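Side-chain contacts in predicted protein (Acinetobacter sp. RUH2624, PDB 4MEA), which probably hydrolyses epoxides as a secreted virulence factor of the Cif family, using an alpha/beta hydrolase fold: residues Phe207-Ala212 and Glu221-Leu226; Lys7-Pro12 and Phe203-Ile208; Gly68-Met73 and Ile227-Thr232; Gln18-Val23 and Asp199-Phe204. One frame throughout, in Å; residues are numbered along the deposited sequence. Where two conformers were deposited one is given.

Contact 1 (Phe207-Ala212 and Glu221-Leu226)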
# COMPACT_ATOMS: atom_id res chain seq x y z
N PHE A 207 -1.30 -5.93 11.21
CA PHE A 207 -0.34 -4.84 11.08
C PHE A 207 0.66 -4.78 12.25
O PHE A 207 1.88 -4.75 12.04
CB PHE A 207 -1.09 -3.50 10.97
CG PHE A 207 -0.21 -2.31 10.73
CD1 PHE A 207 0.04 -1.85 9.45
CD2 PHE A 207 0.36 -1.63 11.80
CE1 PHE A 207 0.85 -0.74 9.23
CE2 PHE A 207 1.16 -0.51 11.61
CZ PHE A 207 1.41 -0.07 10.32
N ILE A 208 0.14 -4.76 13.48
CA ILE A 208 1.00 -4.69 14.67
C ILE A 208 1.93 -5.92 14.79
O ILE A 208 3.13 -5.77 15.02
CB ILE A 208 0.16 -4.52 15.97
CG1 ILE A 208 -0.46 -3.12 16.02
CG2 ILE A 208 1.01 -4.78 17.21
CD1 ILE A 208 -1.54 -2.98 17.09
N LYS A 209 1.39 -7.12 14.64
CA LYS A 209 2.24 -8.32 14.71
C LYS A 209 3.31 -8.33 13.60
O LYS A 209 4.44 -8.72 13.84
CB LYS A 209 1.40 -9.60 14.69
CG LYS A 209 0.88 -10.00 16.06
CD LYS A 209 0.11 -11.30 15.94
CE LYS A 209 -0.19 -11.89 17.29
NZ LYS A 209 -0.93 -13.17 17.12
N THR A 210 2.95 -7.87 12.40
CA THR A 210 3.89 -7.83 11.28
C THR A 210 5.15 -7.03 11.61
O THR A 210 6.26 -7.43 11.30
CB THR A 210 3.24 -7.22 10.00
OG1 THR A 210 2.30 -8.16 9.47
CG2 THR A 210 4.29 -6.93 8.93
N TYR A 211 4.95 -5.88 12.23
CA TYR A 211 6.10 -5.02 12.47
C TYR A 211 6.76 -5.32 13.82
O TYR A 211 7.81 -4.75 14.12
CB TYR A 211 5.74 -3.55 12.25
CG TYR A 211 5.14 -3.36 10.87
CD1 TYR A 211 5.91 -3.47 9.72
CD2 TYR A 211 3.78 -3.12 10.72
CE1 TYR A 211 5.36 -3.32 8.46
CE2 TYR A 211 3.22 -2.97 9.47
CZ TYR A 211 4.00 -3.07 8.35
OH TYR A 211 3.43 -2.91 7.11
N ALA A 212 6.20 -6.26 14.57
CA ALA A 212 6.85 -6.76 15.78
C ALA A 212 7.98 -7.76 15.48
O ALA A 212 7.90 -8.54 14.53
CB ALA A 212 5.84 -7.39 16.71
N GLU A 221 -5.77 -9.76 24.22
CA GLU A 221 -6.18 -8.70 25.15
C GLU A 221 -5.30 -7.47 25.05
O GLU A 221 -5.79 -6.34 25.12
CB GLU A 221 -6.20 -9.20 26.60
CG GLU A 221 -6.10 -8.08 27.66
CD GLU A 221 -7.31 -7.15 27.66
OE1 GLU A 221 -8.36 -7.52 27.10
OE2 GLU A 221 -7.20 -6.04 28.24
N LEU A 222 -3.99 -7.67 24.90
CA LEU A 222 -3.09 -6.54 24.65
C LEU A 222 -3.47 -5.85 23.33
O LEU A 222 -3.52 -4.63 23.24
CB LEU A 222 -1.62 -6.96 24.65
CG LEU A 222 -0.65 -5.82 24.30
CD1 LEU A 222 -0.72 -4.68 25.32
CD2 LEU A 222 0.78 -6.34 24.20
N LEU A 223 -3.74 -6.65 22.30
CA LEU A 223 -4.13 -6.08 21.02
C LEU A 223 -5.42 -5.27 21.15
O LEU A 223 -5.51 -4.16 20.63
CB LEU A 223 -4.23 -7.16 19.93
CG LEU A 223 -2.88 -7.71 19.44
CD1 LEU A 223 -3.06 -8.97 18.58
CD2 LEU A 223 -2.07 -6.64 18.68
N ALA A 224 -6.41 -5.81 21.87
CA ALA A 224 -7.66 -5.07 22.09
C ALA A 224 -7.40 -3.71 22.74
O ALA A 224 -8.02 -2.70 22.38
CB ALA A 224 -8.64 -5.91 22.93
N GLU A 225 -6.46 -3.67 23.69
CA GLU A 225 -6.09 -2.42 24.36
C GLU A 225 -5.39 -1.43 23.44
O GLU A 225 -5.62 -0.22 23.52
CB GLU A 225 -5.20 -2.71 25.57
CG GLU A 225 -5.90 -3.48 26.65
CD GLU A 225 -5.00 -3.74 27.84
OE1 GLU A 225 -3.87 -3.19 27.87
OE2 GLU A 225 -5.42 -4.48 28.75
N LEU A 226 -4.53 -1.94 22.56
CA LEU A 226 -3.83 -1.11 21.58
C LEU A 226 -4.74 -0.62 20.46
O LEU A 226 -4.53 0.46 19.90
CB LEU A 226 -2.64 -1.86 20.98
CG LEU A 226 -1.54 -2.16 22.00
CD1 LEU A 226 -0.45 -3.04 21.41
CD2 LEU A 226 -0.96 -0.83 22.50
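Ile208 and Leu223 join two neighbouring helices, 200-211 and 220-227, in the helical cap that the alpha/beta hydrolase fold inserts between strands 151-157 and 267-272. The two helix segments meet at 112°, their axes 12.0 Å apart at closest, which is too far for backbones to touch; branched aliphatic side chains bridge the gap. The tight part is apolar. Leu223 CD2 lies in the crook of Ile208, 3.9 Å from Ile208 CG2 and 4.0 Å from Ile208 CD1, so that one methyl is held by both arms of the beta-branched residue. The two side chains run alongside each other in opposite senses, each reaching past the other's tip. With chi1 at -70°, Ile208 CG2 stands anti to the backbone N while CG1 carries CD1 onward toward Leu226, one helical turn beyond Leu223 and on the same face. Isoleucine suits this place because CG2 and CD1 both hold Leu223, and CD1 also reaches Leu226 CB, 4.2 Å away. Phe218, in the loop joining the helices, packs on Ile208 too.

The other side is looser and partly exposed. Lys209 contributes only the aliphatic part of an extended chain, whose CE comes beside Leu223, and lysine fits because its methylenes can pack while its charged end carries on past the leucine. On a further side of helix 200-211, Phe207, Thr210 and Tyr211 pack on Phe188 of the second subunit. At the loose margin the nearest approach is Lys209 CE to Leu223 CD1, 4.3 Å.

Contact 2 (Lys7-Pro12 and Phe203-Ile208)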
# COMPACT_ATOMS: atom_id res chain seq x y z
N LYS A 7 -0.93 -15.50 10.18
CA LYS A 7 -2.34 -15.53 9.83
C LYS A 7 -3.10 -14.33 10.40
O LYS A 7 -2.78 -13.84 11.48
CB LYS A 7 -2.98 -16.86 10.27
CG LYS A 7 -2.48 -18.06 9.46
CD LYS A 7 -3.06 -19.38 9.95
CE LYS A 7 -2.49 -19.78 11.29
NZ LYS A 7 -2.89 -21.17 11.64
N SER A 8 -4.09 -13.86 9.66
CA SER A 8 -4.96 -12.81 10.17
C SER A 8 -6.00 -13.49 11.07
O SER A 8 -6.22 -14.70 10.94
CB SER A 8 -5.64 -12.05 9.03
OG SER A 8 -6.47 -12.91 8.27
N ILE A 9 -6.61 -12.74 11.98
CA ILE A 9 -7.65 -13.28 12.85
C ILE A 9 -8.95 -13.50 12.09
O ILE A 9 -9.13 -12.97 10.98
CB ILE A 9 -7.95 -12.33 14.04
CG1 ILE A 9 -8.51 -10.99 13.54
CG2 ILE A 9 -6.69 -12.11 14.87
CD1 ILE A 9 -9.09 -10.11 14.66
N ASP A 10 -9.85 -14.28 12.66
CA ASP A 10 -11.18 -14.41 12.09
C ASP A 10 -12.26 -14.05 13.12
O ASP A 10 -13.42 -14.41 12.96
CB ASP A 10 -11.41 -15.79 11.46
CG ASP A 10 -11.31 -16.93 12.47
OD1 ASP A 10 -11.56 -16.70 13.67
OD2 ASP A 10 -10.98 -18.06 12.04
N THR A 11 -11.87 -13.33 14.16
CA THR A 11 -12.84 -12.83 15.13
C THR A 11 -13.90 -11.96 14.46
O THR A 11 -13.56 -11.09 13.67
CB THR A 11 -12.14 -12.02 16.22
OG1 THR A 11 -10.97 -12.72 16.64
CG2 THR A 11 -13.07 -11.79 17.41
N PRO A 12 -15.18 -12.21 14.77
CA PRO A 12 -16.25 -11.37 14.21
C PRO A 12 -16.12 -9.94 14.72
O PRO A 12 -15.83 -9.75 15.90
CB PRO A 12 -17.53 -12.02 14.76
CG PRO A 12 -17.14 -13.44 15.04
CD PRO A 12 -15.72 -13.36 15.52
N PHE A 203 -7.42 -5.59 10.92
CA PHE A 203 -6.30 -4.86 10.32
C PHE A 203 -5.12 -4.68 11.27
O PHE A 203 -3.98 -5.00 10.93
CB PHE A 203 -6.71 -3.48 9.77
CG PHE A 203 -5.54 -2.73 9.15
CD1 PHE A 203 -5.18 -2.96 7.83
CD2 PHE A 203 -4.78 -1.84 9.90
CE1 PHE A 203 -4.10 -2.31 7.26
CE2 PHE A 203 -3.70 -1.17 9.34
CZ PHE A 203 -3.36 -1.41 8.01
N PHE A 204 -5.38 -4.13 12.46
CA PHE A 204 -4.31 -3.83 13.40
C PHE A 204 -3.64 -5.06 14.01
O PHE A 204 -2.43 -5.05 14.26
CB PHE A 204 -4.79 -2.88 14.49
CG PHE A 204 -4.89 -1.44 14.05
CD1 PHE A 204 -3.75 -0.64 13.95
CD2 PHE A 204 -6.12 -0.88 13.72
CE1 PHE A 204 -3.84 0.69 13.53
CE2 PHE A 204 -6.21 0.45 13.31
CZ PHE A 204 -5.07 1.24 13.22
N SER A 205 -4.40 -6.12 14.29
CA SER A 205 -3.78 -7.35 14.78
C SER A 205 -2.68 -7.80 13.82
O SER A 205 -1.57 -8.12 14.23
CB SER A 205 -4.81 -8.46 14.98
OG SER A 205 -5.60 -8.24 16.14
N TYR A 206 -3.00 -7.80 12.53
CA TYR A 206 -2.04 -8.23 11.52
C TYR A 206 -0.92 -7.20 11.36
O TYR A 206 0.26 -7.53 11.38
CB TYR A 206 -2.74 -8.51 10.17
CG TYR A 206 -1.80 -9.14 9.17
CD1 TYR A 206 -1.60 -10.52 9.16
CD2 TYR A 206 -1.10 -8.36 8.27
CE1 TYR A 206 -0.72 -11.10 8.26
CE2 TYR A 206 -0.22 -8.93 7.37
CZ TYR A 206 -0.04 -10.30 7.37
OH TYR A 206 0.84 -10.86 6.47
N PHE A 207 -1.30 -5.93 11.21
CA PHE A 207 -0.34 -4.84 11.08
C PHE A 207 0.66 -4.78 12.25
O PHE A 207 1.88 -4.75 12.04
CB PHE A 207 -1.09 -3.50 10.97
CG PHE A 207 -0.21 -2.31 10.73
CD1 PHE A 207 0.04 -1.85 9.45
CD2 PHE A 207 0.36 -1.63 11.80
CE1 PHE A 207 0.85 -0.74 9.23
CE2 PHE A 207 1.16 -0.51 11.61
CZ PHE A 207 1.41 -0.07 10.32
N ILE A 208 0.14 -4.76 13.48
CA ILE A 208 1.00 -4.69 14.67
C ILE A 208 1.93 -5.92 14.79
O ILE A 208 3.13 -5.77 15.02
CB ILE A 208 0.16 -4.52 15.97
CG1 ILE A 208 -0.46 -3.12 16.02
CG2 ILE A 208 1.01 -4.78 17.21
CD1 ILE A 208 -1.54 -2.98 17.09
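Tyr206 sets its ring against the backbone of Lys7 and Ser8, and beside it Ile9 rests on Ser205. Tyr206 CD1 is 4.2 Å from Lys7 O, which lies at the ring edge near its plane, and equally 4.2 Å from Ser8 CA, which approaches obliquely. The chi1 of -172° swings Tyr206 CG away from the backbone N and out from the helix, which brings the ring beside the passing chain. One residue earlier on the helix the group is small: Ser205 CB meets Ile9 CG2 at 4.1 Å, and the short serine lets the branched side chain come close to the helix surface. No hydrogen bond spans the two segments, so the extended chain is held here by van der Waals contact.

In the fold this is the N-terminal arm, before helix 13-25, lying along helix 200-211 of the alpha/beta hydrolase cap, at the interface with the second subunit.

The next shell fixes these groups. Ser205 OG makes a weak hydrogen bond back to Asn201 O, a common way for a serine to satisfy its hydroxyl within a helix. Ile9 also packs on Asn201 and Leu202, a turn back along the same helix. Beyond them stands the second subunit: Ser8 OG is hydrogen-bonded to both Asp190 and Lys194 of that chain, a polar grip that suits a small hydroxyl residue at the interface, and Phe188 of the second subunit meets the Tyr206 ring edge-to-face.

Contact 3 (Gly68-Met73 and Ile227-Thr232)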
# COMPACT_ATOMS: atom_id res chain seq x y z
N GLY A 68 -0.67 3.53 15.83
CA GLY A 68 -0.85 2.27 16.54
C GLY A 68 -0.63 2.38 18.03
O GLY A 68 -0.82 1.41 18.78
N SER A 69 -0.24 3.57 18.48
CA SER A 69 0.06 3.81 19.89
C SER A 69 -0.69 5.02 20.45
O SER A 69 -1.40 5.71 19.72
CB SER A 69 1.57 4.04 20.08
OG SER A 69 2.34 2.98 19.53
N THR A 70 -0.55 5.24 21.75
CA THR A 70 -0.96 6.48 22.40
C THR A 70 0.13 6.79 23.42
O THR A 70 1.17 6.13 23.41
CB THR A 70 -2.33 6.36 23.12
OG1 THR A 70 -2.22 5.42 24.20
CG2 THR A 70 -3.41 5.89 22.16
N TRP A 71 -0.10 7.77 24.30
CA TRP A 71 0.81 8.05 25.41
C TRP A 71 1.21 6.73 26.10
O TRP A 71 2.34 6.59 26.57
CB TRP A 71 0.12 8.96 26.45
CG TRP A 71 -0.83 8.18 27.28
CD1 TRP A 71 -2.15 7.94 27.01
CD2 TRP A 71 -0.53 7.46 28.48
NE1 TRP A 71 -2.68 7.12 27.98
CE2 TRP A 71 -1.71 6.81 28.89
CE3 TRP A 71 0.63 7.30 29.24
CZ2 TRP A 71 -1.76 6.02 30.03
CZ3 TRP A 71 0.57 6.51 30.39
CH2 TRP A 71 -0.61 5.88 30.76
N LYS A 72 0.27 5.80 26.17
CA LYS A 72 0.42 4.53 26.90
C LYS A 72 1.70 3.77 26.56
O LYS A 72 2.23 3.04 27.40
CB LYS A 72 -0.80 3.63 26.66
CG LYS A 72 -0.80 2.28 27.38
CD LYS A 72 -1.00 2.46 28.89
CE LYS A 72 -1.27 1.12 29.56
NZ LYS A 72 -1.56 1.31 31.01
N MET A 73 2.22 3.94 25.34
CA MET A 73 3.39 3.17 24.93
C MET A 73 4.59 3.53 25.79
O MET A 73 5.53 2.75 25.91
CB MET A 73 3.72 3.39 23.44
CG MET A 73 4.24 4.79 23.08
SD MET A 73 5.11 4.77 21.48
CE MET A 73 6.70 4.06 21.93
N ILE A 227 -5.76 -1.41 20.13
CA ILE A 227 -6.59 -1.12 18.97
C ILE A 227 -7.83 -0.28 19.31
O ILE A 227 -8.29 0.51 18.49
CB ILE A 227 -6.97 -2.41 18.22
CG1 ILE A 227 -5.69 -3.09 17.72
CG2 ILE A 227 -7.93 -2.11 17.08
CD1 ILE A 227 -5.87 -4.52 17.18
N GLU A 228 -8.35 -0.45 20.53
CA GLU A 228 -9.50 0.34 20.96
C GLU A 228 -9.35 1.83 20.66
O GLU A 228 -10.33 2.48 20.27
CB GLU A 228 -9.81 0.11 22.45
CG GLU A 228 -11.02 0.89 22.98
CD GLU A 228 -10.66 2.25 23.55
OE1 GLU A 228 -9.45 2.53 23.75
OE2 GLU A 228 -11.59 3.05 23.80
N PRO A 229 -8.14 2.39 20.82
CA PRO A 229 -7.99 3.83 20.56
C PRO A 229 -8.11 4.20 19.08
O PRO A 229 -8.25 5.38 18.74
CB PRO A 229 -6.58 4.15 21.07
CG PRO A 229 -6.28 3.06 22.06
CD PRO A 229 -6.93 1.84 21.46
N TYR A 230 -8.07 3.19 18.21
CA TYR A 230 -8.12 3.39 16.76
C TYR A 230 -9.33 2.67 16.15
O TYR A 230 -9.29 2.21 15.02
CB TYR A 230 -6.83 2.85 16.11
CG TYR A 230 -5.62 3.70 16.40
CD1 TYR A 230 -5.26 4.75 15.55
CD2 TYR A 230 -4.85 3.47 17.54
CE1 TYR A 230 -4.15 5.55 15.82
CE2 TYR A 230 -3.74 4.27 17.82
CZ TYR A 230 -3.40 5.29 16.97
OH TYR A 230 -2.30 6.08 17.25
N SER A 231 -10.42 2.59 16.92
CA SER A 231 -11.53 1.73 16.54
C SER A 231 -12.72 2.48 15.95
O SER A 231 -13.74 1.87 15.66
CB SER A 231 -11.98 0.88 17.73
OG SER A 231 -12.44 1.70 18.81
N THR A 232 -12.59 3.80 15.78
CA THR A 232 -13.67 4.60 15.20
C THR A 232 -13.19 5.42 14.00
O THR A 232 -12.00 5.73 13.90
CB THR A 232 -14.30 5.54 16.26
OG1 THR A 232 -13.26 6.28 16.91
CG2 THR A 232 -15.04 4.73 17.32
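Thr70 lays its methyl against the ring of Pro229, CG2 lying 3.8 Å from Pro229 CB, with the two side chains crossing at about a right angle. The threonine divides its two branches between tasks: CG2 goes to the proline, while OG1, placed by a chi1 of 65° between the backbone N and the carbonyl carbon, accepts from Lys72 N at 3.2 Å. This is an ST turn, and it shapes the chain as it enters the 3-10 segment 71-73.

Next to it, Tyr230 donates its phenol to the backbone: Tyr230 OH reaches Ser69 O at 2.7 Å, in the carbonyl plane and with a C=O...donor angle of 146°. The acceptor also lies at the edge of the ring, near its plane. Tyrosine fits because it is long enough to span the gap and brings a donor to a buried carbonyl. Gly68 has a positive phi of 85°, at which a side chain would press on the carbonyl O of the preceding residue, so glycine suits the place. On the cap side, Ser231 OG donates to Glu228 O at 2.7 Å.

The loop after strand 61-64 carries the His-Gly sequence that in related epoxide hydrolases helps form the oxyanion hole; its docking against the turn between two cap helices is a core-to-cap junction of the alpha/beta hydrolase fold.

Contact 4 (Gln18-Val23 and Asp199-Phe204)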
# COMPACT_ATOMS: atom_id res chain seq x y z
N GLN A 18 -17.01 -5.69 21.40
CA GLN A 18 -17.26 -5.96 22.82
C GLN A 18 -15.96 -5.96 23.62
O GLN A 18 -15.92 -5.51 24.77
CB GLN A 18 -18.00 -7.29 23.01
CG GLN A 18 -19.40 -7.34 22.40
CD GLN A 18 -19.90 -8.76 22.21
OE1 GLN A 18 -19.41 -9.70 22.84
NE2 GLN A 18 -20.88 -8.93 21.33
N MET A 19 -14.89 -6.47 23.01
CA MET A 19 -13.55 -6.34 23.59
C MET A 19 -13.19 -4.87 23.80
O MET A 19 -12.72 -4.48 24.87
CB MET A 19 -12.49 -7.02 22.69
CG MET A 19 -12.69 -8.52 22.49
SD MET A 19 -11.39 -9.30 21.47
CE MET A 19 -10.06 -9.49 22.67
N PHE A 20 -13.40 -4.05 22.77
CA PHE A 20 -13.09 -2.62 22.84
C PHE A 20 -13.92 -1.96 23.94
O PHE A 20 -13.41 -1.13 24.70
CB PHE A 20 -13.37 -1.91 21.50
CG PHE A 20 -12.59 -2.46 20.32
CD1 PHE A 20 -11.36 -3.08 20.50
CD2 PHE A 20 -13.10 -2.35 19.03
CE1 PHE A 20 -10.64 -3.57 19.42
CE2 PHE A 20 -12.39 -2.85 17.93
CZ PHE A 20 -11.16 -3.46 18.13
N ASN A 21 -15.20 -2.32 24.02
CA ASN A 21 -16.10 -1.75 25.02
C ASN A 21 -15.66 -2.10 26.43
O ASN A 21 -15.79 -1.29 27.36
CB ASN A 21 -17.52 -2.24 24.83
CG ASN A 21 -18.16 -1.72 23.56
OD1 ASN A 21 -17.66 -0.78 22.94
ND2 ASN A 21 -19.28 -2.32 23.19
N LYS A 22 -15.17 -3.32 26.60
CA LYS A 22 -14.66 -3.78 27.88
C LYS A 22 -13.40 -3.01 28.29
O LYS A 22 -13.22 -2.66 29.46
CB LYS A 22 -14.38 -5.28 27.84
CG LYS A 22 -13.69 -5.83 29.08
CD LYS A 22 -13.41 -7.32 28.95
CE LYS A 22 -12.67 -7.86 30.17
NZ LYS A 22 -12.35 -9.31 30.01
N VAL A 23 -12.52 -2.76 27.32
CA VAL A 23 -11.32 -1.98 27.58
C VAL A 23 -11.72 -0.61 28.12
O VAL A 23 -11.22 -0.15 29.15
CB VAL A 23 -10.44 -1.82 26.31
CG1 VAL A 23 -9.41 -0.73 26.51
CG2 VAL A 23 -9.77 -3.16 25.94
N ASP A 199 -13.45 -3.28 10.47
CA ASP A 199 -12.89 -4.33 11.32
C ASP A 199 -11.49 -3.93 11.77
O ASP A 199 -10.51 -4.39 11.21
CB ASP A 199 -12.85 -5.66 10.57
CG ASP A 199 -12.63 -6.85 11.50
OD1 ASP A 199 -12.17 -6.66 12.64
OD2 ASP A 199 -12.90 -8.00 11.07
N PRO A 200 -11.41 -3.04 12.78
CA PRO A 200 -10.10 -2.55 13.23
C PRO A 200 -9.25 -3.66 13.83
O PRO A 200 -8.04 -3.67 13.64
CB PRO A 200 -10.46 -1.51 14.31
CG PRO A 200 -11.88 -1.11 14.01
CD PRO A 200 -12.53 -2.35 13.45
N ASN A 201 -9.87 -4.59 14.56
CA ASN A 201 -9.11 -5.69 15.15
C ASN A 201 -8.39 -6.53 14.07
O ASN A 201 -7.24 -6.92 14.25
CB ASN A 201 -10.01 -6.57 16.03
CG ASN A 201 -9.23 -7.34 17.08
OD1 ASN A 201 -8.03 -7.12 17.26
ND2 ASN A 201 -9.90 -8.25 17.78
N LEU A 202 -9.08 -6.78 12.96
CA LEU A 202 -8.49 -7.55 11.87
C LEU A 202 -7.26 -6.85 11.30
O LEU A 202 -6.18 -7.45 11.21
CB LEU A 202 -9.53 -7.78 10.75
CG LEU A 202 -9.04 -8.35 9.41
CD1 LEU A 202 -8.47 -9.75 9.61
CD2 LEU A 202 -10.18 -8.38 8.39
N PHE A 203 -7.42 -5.59 10.92
CA PHE A 203 -6.30 -4.86 10.32
C PHE A 203 -5.12 -4.68 11.27
O PHE A 203 -3.98 -5.00 10.93
CB PHE A 203 -6.71 -3.48 9.77
CG PHE A 203 -5.54 -2.73 9.15
CD1 PHE A 203 -5.18 -2.96 7.83
CD2 PHE A 203 -4.78 -1.84 9.90
CE1 PHE A 203 -4.10 -2.31 7.26
CE2 PHE A 203 -3.70 -1.17 9.34
CZ PHE A 203 -3.36 -1.41 8.01
N PHE A 204 -5.38 -4.13 12.46
CA PHE A 204 -4.31 -3.83 13.40
C PHE A 204 -3.64 -5.06 14.01
O PHE A 204 -2.43 -5.05 14.26
CB PHE A 204 -4.79 -2.88 14.49
CG PHE A 204 -4.89 -1.44 14.05
CD1 PHE A 204 -3.75 -0.64 13.95
CD2 PHE A 204 -6.12 -0.88 13.72
CE1 PHE A 204 -3.84 0.69 13.53
CE2 PHE A 204 -6.21 0.45 13.31
CZ PHE A 204 -5.07 1.24 13.22
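The N-terminal helix 13-25 docks on the first turn of cap helix 200-211 through Phe20 and Met19, which meet Asn201 and Pro200. The two helix segments run nearly perpendicular, at 91°, with axes 12.5 Å apart, a wide gap that the long, flat side chain of Phe20 can span. Its far atom, Phe20 CZ, comes to 3.9 Å from Asn201 CB, and Asn201 N lies at the ring edge, in its plane. Ring and amide planes are 64° apart, so the two flat groups do not stack. Phe20 CE2 also touches Pro200 CB, 4.3 Å away, and a proline ring offers an apolar surface without a donor to satisfy.

The place reached is the start of a helix in the alpha/beta hydrolase cap, and Asp199 is its N-cap. Asp199 OD1 accepts from Leu202 N at 3.1 Å, the N-H coming from well above the carboxylate plane. Aspartate is a common N-cap because its carboxylate can take a first-turn N-H that has no backbone acceptor. Proline at the next position suits a helix start, where its missing N-H costs no bond.

Met19 approaches the same asparagine from the amide side. Its flexible thioether can bend toward the amide, with chi3 at 80°, and Met19 SD lies 4.1 Å from Asn201 ND2, the two side chains crossing at about a right angle. That amide nitrogen is hydrogen-bonded to Ser16 on helix 13-25, which helps to set the rotation of the amide. Farther round, the Phe20 ring packs on Ile227 and Ser231.

In the fold
Helix 200-211 is the shared spine: contacts 4, 2 and 1 use it in turn from its N-terminus. The centres of contacts 2 and 4 are about 10 Å apart, and those of contacts 1 and 2 about 9 Å. Ile227, in contact 3, ties several together, its CG2 lying 3.7 Å from Phe20 CZ of contact 4 and its CG1 4.2 Å from Ile208 CD1 of contact 1. Leu223 CD1 of contact 1 also touches Ser205 OG of contact 2, at 3.6 Å. Contact 3, nearest the chain's centre at about 11 Å, couples this helical cluster to the loop that probably borders the active site, whereas contacts 1, 2 and 4 each reach the second subunit.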